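Local coordinates for UPF0255 protein frsA (Vibrio vulnificus, PDB 4I4C) that probably hydrolyses carboxylic esters, has an alpha/beta-hydrolase fold and is not a cofactor-independent pyruvate decarboxylase, at residues E242-L247 against F271-N276; G178-H183 against S236-T241. All blocks are in the same frame, centred on the assembly; numbering follows the deposited sequence.

Contact 1: residues E242-L247 against F271-N276. With 6NA (hexanoic acid), chain D.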
# COMPACT_ATOMS: atom_id res chain seq x y z
N GLU A 242 6.83 6.44 16.19
CA GLU A 242 6.83 5.08 16.73
C GLU A 242 5.41 4.62 17.03
O GLU A 242 5.12 3.42 17.02
CB GLU A 242 7.73 4.97 17.96
CG GLU A 242 8.27 3.56 18.17
CD GLU A 242 9.37 3.49 19.22
OE1 GLU A 242 10.13 4.47 19.37
OE2 GLU A 242 9.48 2.44 19.89
N ASP A 243 4.52 5.57 17.30
CA ASP A 243 3.10 5.30 17.43
C ASP A 243 2.45 5.45 16.06
O ASP A 243 1.72 6.41 15.81
CB ASP A 243 2.46 6.27 18.43
CG ASP A 243 0.98 6.03 18.60
OD1 ASP A 243 0.52 4.89 18.37
OD2 ASP A 243 0.27 7.00 18.96
N TYR A 244 2.71 4.50 15.17
CA TYR A 244 2.28 4.63 13.78
C TYR A 244 0.90 4.02 13.54
O TYR A 244 0.42 3.98 12.41
CB TYR A 244 3.34 4.09 12.81
CG TYR A 244 3.83 2.68 13.08
CD1 TYR A 244 5.15 2.44 13.47
CD2 TYR A 244 3.00 1.58 12.92
CE1 TYR A 244 5.61 1.14 13.73
CE2 TYR A 244 3.45 0.28 13.16
CZ TYR A 244 4.75 0.06 13.57
OH TYR A 244 5.19 -1.24 13.80
N SER A 245 0.26 3.56 14.61
CA SER A 245 -1.11 3.04 14.53
C SER A 245 -2.09 4.16 14.88
O SER A 245 -3.31 4.00 14.79
CB SER A 245 -1.29 1.84 15.47
OG SER A 245 -0.91 2.16 16.80
N ARG A 246 -1.50 5.29 15.28
CA ARG A 246 -2.15 6.54 15.67
C ARG A 246 -3.45 6.87 14.94
O ARG A 246 -4.48 7.14 15.55
CB ARG A 246 -1.16 7.67 15.39
CG ARG A 246 -1.15 8.82 16.36
CD ARG A 246 0.23 9.48 16.37
NE ARG A 246 0.44 10.50 15.34
CZ ARG A 246 1.16 10.33 14.23
NH1 ARG A 246 1.74 9.16 13.99
NH2 ARG A 246 1.30 11.34 13.37
N LEU A 247 -3.38 6.91 13.61
CA LEU A 247 -4.49 7.38 12.80
C LEU A 247 -5.60 6.34 12.75
O LEU A 247 -6.79 6.67 12.76
CB LEU A 247 -4.00 7.73 11.38
CG LEU A 247 -2.81 8.68 11.21
CD1 LEU A 247 -2.54 8.98 9.72
CD2 LEU A 247 -3.02 9.98 11.97
N PHE A 271 -1.69 -4.90 4.79
CA PHE A 271 -0.68 -5.42 3.86
C PHE A 271 0.63 -4.70 4.09
O PHE A 271 0.64 -3.49 4.35
CB PHE A 271 -1.12 -5.15 2.42
CG PHE A 271 -2.46 -5.73 2.07
CD1 PHE A 271 -2.58 -7.03 1.60
CD2 PHE A 271 -3.61 -4.95 2.18
CE1 PHE A 271 -3.83 -7.55 1.25
CE2 PHE A 271 -4.86 -5.46 1.83
CZ PHE A 271 -4.96 -6.77 1.36
N ARG A 272 1.75 -5.41 3.96
CA ARG A 272 3.06 -4.81 4.18
C ARG A 272 3.08 -4.04 5.49
O ARG A 272 2.53 -4.50 6.49
CB ARG A 272 3.46 -3.87 3.02
CG ARG A 272 3.36 -4.47 1.64
CD ARG A 272 4.04 -5.80 1.61
NE ARG A 272 5.30 -5.77 0.90
CZ ARG A 272 6.21 -6.74 0.96
NH1 ARG A 272 6.01 -7.82 1.73
NH2 ARG A 272 7.34 -6.61 0.27
N PHE A 273 3.69 -2.86 5.49
CA PHE A 273 3.83 -2.07 6.71
C PHE A 273 2.47 -1.73 7.30
O PHE A 273 2.34 -1.55 8.51
CB PHE A 273 4.63 -0.79 6.45
CG PHE A 273 5.15 -0.12 7.70
CD1 PHE A 273 5.43 -0.86 8.83
CD2 PHE A 273 5.34 1.25 7.74
CE1 PHE A 273 5.91 -0.24 9.98
CE2 PHE A 273 5.80 1.87 8.89
CZ PHE A 273 6.09 1.12 10.00
N GLY A 274 1.45 -1.66 6.44
CA GLY A 274 0.08 -1.57 6.92
C GLY A 274 -0.23 -2.64 7.96
O GLY A 274 -0.96 -2.41 8.93
N GLY A 275 0.35 -3.83 7.77
CA GLY A 275 0.17 -4.92 8.71
C GLY A 275 0.71 -4.69 10.12
O GLY A 275 0.11 -5.13 11.10
N ASN A 276 1.85 -4.02 10.24
CA ASN A 276 2.36 -3.67 11.56
C ASN A 276 1.39 -2.84 12.35
O ASN A 276 1.25 -3.02 13.56
CB ASN A 276 3.63 -2.85 11.45
CG ASN A 276 4.77 -3.66 10.97
OD1 ASN A 276 4.62 -4.48 10.05
ND2 ASN A 276 5.94 -3.44 11.58
CA 6NA D . 7.30 -2.01 3.71
C 6NA D . 6.12 -1.48 2.99
O 6NA D . 5.13 -1.11 3.55
CB 6NA D . 8.50 -1.16 3.62
CG 6NA D . 9.66 -1.53 4.40
CD 6NA D . 10.36 -2.76 4.07
C6 6NA D . 11.35 -2.65 3.02
OXT 6NA D . 6.12 -1.43 1.79
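Tyr244 and Phe273 form an edge-to-face aromatic pair, with ring centroids 4.7 Å apart and planes inclined at 55°. The edge of Phe273 is directed at Tyr244, and Phe273 CZ stands 3.7 Å above the plane of the Tyr244 ring, over its centre. A chi1 of 52° sets Tyr244 CG between its own backbone N and carbonyl carbon and carries the ring to helix 273-284. Trp341 and Phe303 also meet the Phe273 ring.

A polar link adjoins the stack. Asn276 ND2 donates to Tyr244 OH over 3.2 Å, with the hydroxyl oxygen in the amide plane. The same amide nitrogen also bonds Pro298 O, while the tyrosine hydroxyl reaches Trp341 O, so Asn276 ND2 and Tyr244 OH, both buried, each have two partners. Asn276 CB packs 3.6 Å from Tyr244 CE2.

Residues 271-276 make the sharp strand-to-helix turn of the alpha/beta-hydrolase fold, the nucleophile elbow. Arg272, with a positive phi of 49°, appears to occupy the position that the nucleophile holds in most members of the fold.

Ligand binding uses the backbone of the turn itself. Phe273 N donates to hexanoic acid O at 3.0 Å, and Leu202 N also bonds the ligand, an arrangement resembling an oxyanion hole. Arg272 NH1 forms a salt bridge with Asp366; both residues line the glycol-ether pocket.

Contact 2: residues G178-H183 against S236-T241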
# COMPACT_ATOMS: atom_id res chain seq x y z
N GLY A 178 -5.19 18.47 11.89
CA GLY A 178 -5.47 18.13 10.52
C GLY A 178 -6.68 17.22 10.50
O GLY A 178 -7.31 17.01 11.54
N LYS A 179 -7.01 16.69 9.33
CA LYS A 179 -8.05 15.66 9.23
C LYS A 179 -7.47 14.40 8.60
O LYS A 179 -6.63 14.47 7.69
CB LYS A 179 -9.24 16.13 8.40
CG LYS A 179 -9.94 17.37 8.94
CD LYS A 179 -11.01 17.84 7.98
CE LYS A 179 -11.43 19.27 8.27
NZ LYS A 179 -12.10 19.40 9.58
N ILE A 180 -7.92 13.26 9.09
CA ILE A 180 -7.62 11.98 8.46
C ILE A 180 -8.65 11.75 7.37
O ILE A 180 -9.84 11.82 7.63
CB ILE A 180 -7.74 10.85 9.49
CG1 ILE A 180 -6.60 10.94 10.50
CG2 ILE A 180 -7.78 9.49 8.78
CD1 ILE A 180 -6.78 10.00 11.70
N THR A 181 -8.19 11.51 6.14
CA THR A 181 -9.10 11.22 5.03
C THR A 181 -9.22 9.72 4.80
O THR A 181 -8.23 9.04 4.52
CB THR A 181 -8.64 11.85 3.72
OG1 THR A 181 -8.52 13.27 3.88
CG2 THR A 181 -9.65 11.55 2.62
N ALA A 182 -10.44 9.20 4.90
CA ALA A 182 -10.67 7.77 4.72
C ALA A 182 -11.82 7.51 3.74
O ALA A 182 -12.70 8.35 3.57
CB ALA A 182 -10.94 7.10 6.09
N HIS A 183 -11.81 6.35 3.11
CA HIS A 183 -12.88 6.01 2.17
C HIS A 183 -13.70 4.82 2.66
O HIS A 183 -13.19 3.71 2.77
CB HIS A 183 -12.32 5.73 0.77
CG HIS A 183 -11.76 6.94 0.09
ND1 HIS A 183 -10.54 7.50 0.42
CD2 HIS A 183 -12.26 7.71 -0.91
CE1 HIS A 183 -10.31 8.55 -0.35
NE2 HIS A 183 -11.34 8.70 -1.16
N SER A 236 -0.10 12.26 4.33
CA SER A 236 1.24 12.82 4.13
C SER A 236 1.67 13.79 5.22
O SER A 236 2.84 13.83 5.60
CB SER A 236 1.33 13.51 2.76
OG SER A 236 0.38 14.56 2.66
N LYS A 237 0.72 14.57 5.73
CA LYS A 237 1.04 15.59 6.72
C LYS A 237 1.14 15.04 8.15
O LYS A 237 1.48 15.77 9.08
CB LYS A 237 0.04 16.75 6.63
CG LYS A 237 0.10 17.45 5.27
CD LYS A 237 -0.80 18.67 5.22
CE LYS A 237 -2.27 18.28 5.32
NZ LYS A 237 -2.66 17.34 4.23
N TYR A 238 0.89 13.74 8.32
CA TYR A 238 1.04 13.09 9.61
C TYR A 238 2.35 12.33 9.68
O TYR A 238 2.50 11.29 9.05
CB TYR A 238 -0.11 12.12 9.88
CG TYR A 238 -1.41 12.80 10.20
CD1 TYR A 238 -1.61 13.41 11.43
CD2 TYR A 238 -2.45 12.82 9.28
CE1 TYR A 238 -2.79 14.02 11.73
CE2 TYR A 238 -3.65 13.43 9.58
CZ TYR A 238 -3.81 14.03 10.80
OH TYR A 238 -5.00 14.64 11.11
N PRO A 239 3.31 12.85 10.46
CA PRO A 239 4.64 12.23 10.55
C PRO A 239 4.57 10.78 11.03
O PRO A 239 3.76 10.41 11.88
CB PRO A 239 5.37 13.10 11.57
CG PRO A 239 4.67 14.42 11.50
CD PRO A 239 3.24 14.09 11.26
N LEU A 240 5.44 9.97 10.44
CA LEU A 240 5.58 8.58 10.81
C LEU A 240 6.39 8.49 12.10
O LEU A 240 7.60 8.68 12.08
CB LEU A 240 6.31 7.85 9.68
CG LEU A 240 6.30 6.33 9.66
CD1 LEU A 240 4.88 5.82 9.45
CD2 LEU A 240 7.23 5.85 8.55
N THR A 241 5.72 8.23 13.21
CA THR A 241 6.41 8.12 14.49
C THR A 241 6.34 6.68 14.97
O THR A 241 5.84 5.81 14.26
CB THR A 241 5.77 9.01 15.57
OG1 THR A 241 4.77 8.27 16.28
CG2 THR A 241 5.14 10.25 14.96
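Gly178 and Tyr238 meet where the second strand of an antiparallel beta-hairpin begins, at the edge of the mixed sheet of the alpha/beta-hydrolase fold. Strand 178-186 follows strand 167-175, and the loop between strand 223-226 and helix 246-254 brings Tyr238 against the start of the second arm. At Gly178, which has no side chain, Tyr238 OH comes 3.1 Å from Gly178 C. Gly178 O lies nearby, but the angle is too poor for a hydrogen bond; the hydroxyl is instead bonded to Phe175 O, at the end of the first arm. The tyrosine tip therefore ties the loop to the hairpin close to its turn.

Lys179 contributes through its main chain, its CB pointing away from the loop. Its carbonyl O sits at the edge of the Tyr238 ring, close to the ring plane and 3.7 Å from Tyr238 CE2.

Ile180 supplies the apolar part of the contact: its CG1 packs 4.0 Å from Tyr238 CE2, the two side chains crossing at about a right angle. A chi1 of -70° turns Ile180 CG1, and not CG2, to the tyrosine ring. Leu247 of helix 246-254 touches both side chains and extends this apolar patch. Beyond Ile180 the strand runs away from the loop. The isoleucine backbone also stays close to the tyrosine tip, with Ile180 N 3.8 Å from Tyr238 OH.

How the contacts relate
The centres of the two contacts lie about 12 Å apart, and both segments of contact 2 precede those of contact 1 in the sequence. The loop 236-241 runs directly into 242-247, so one continuous connection leading to helix 246-254 serves both. It packs at one end, in contact 2, on the hairpin at one edge of the mixed sheet, and at the other, in contact 1, on the first turn of helix 273-284, which follows the inner strand 266-271 and binds the hexanoic acid. The contacts also touch directly: Arg246 NH2 lies 3.0 Å from Pro239 O, probably a hydrogen bond, and Leu247 CD2 packs 3.7 Å from Tyr238 CG.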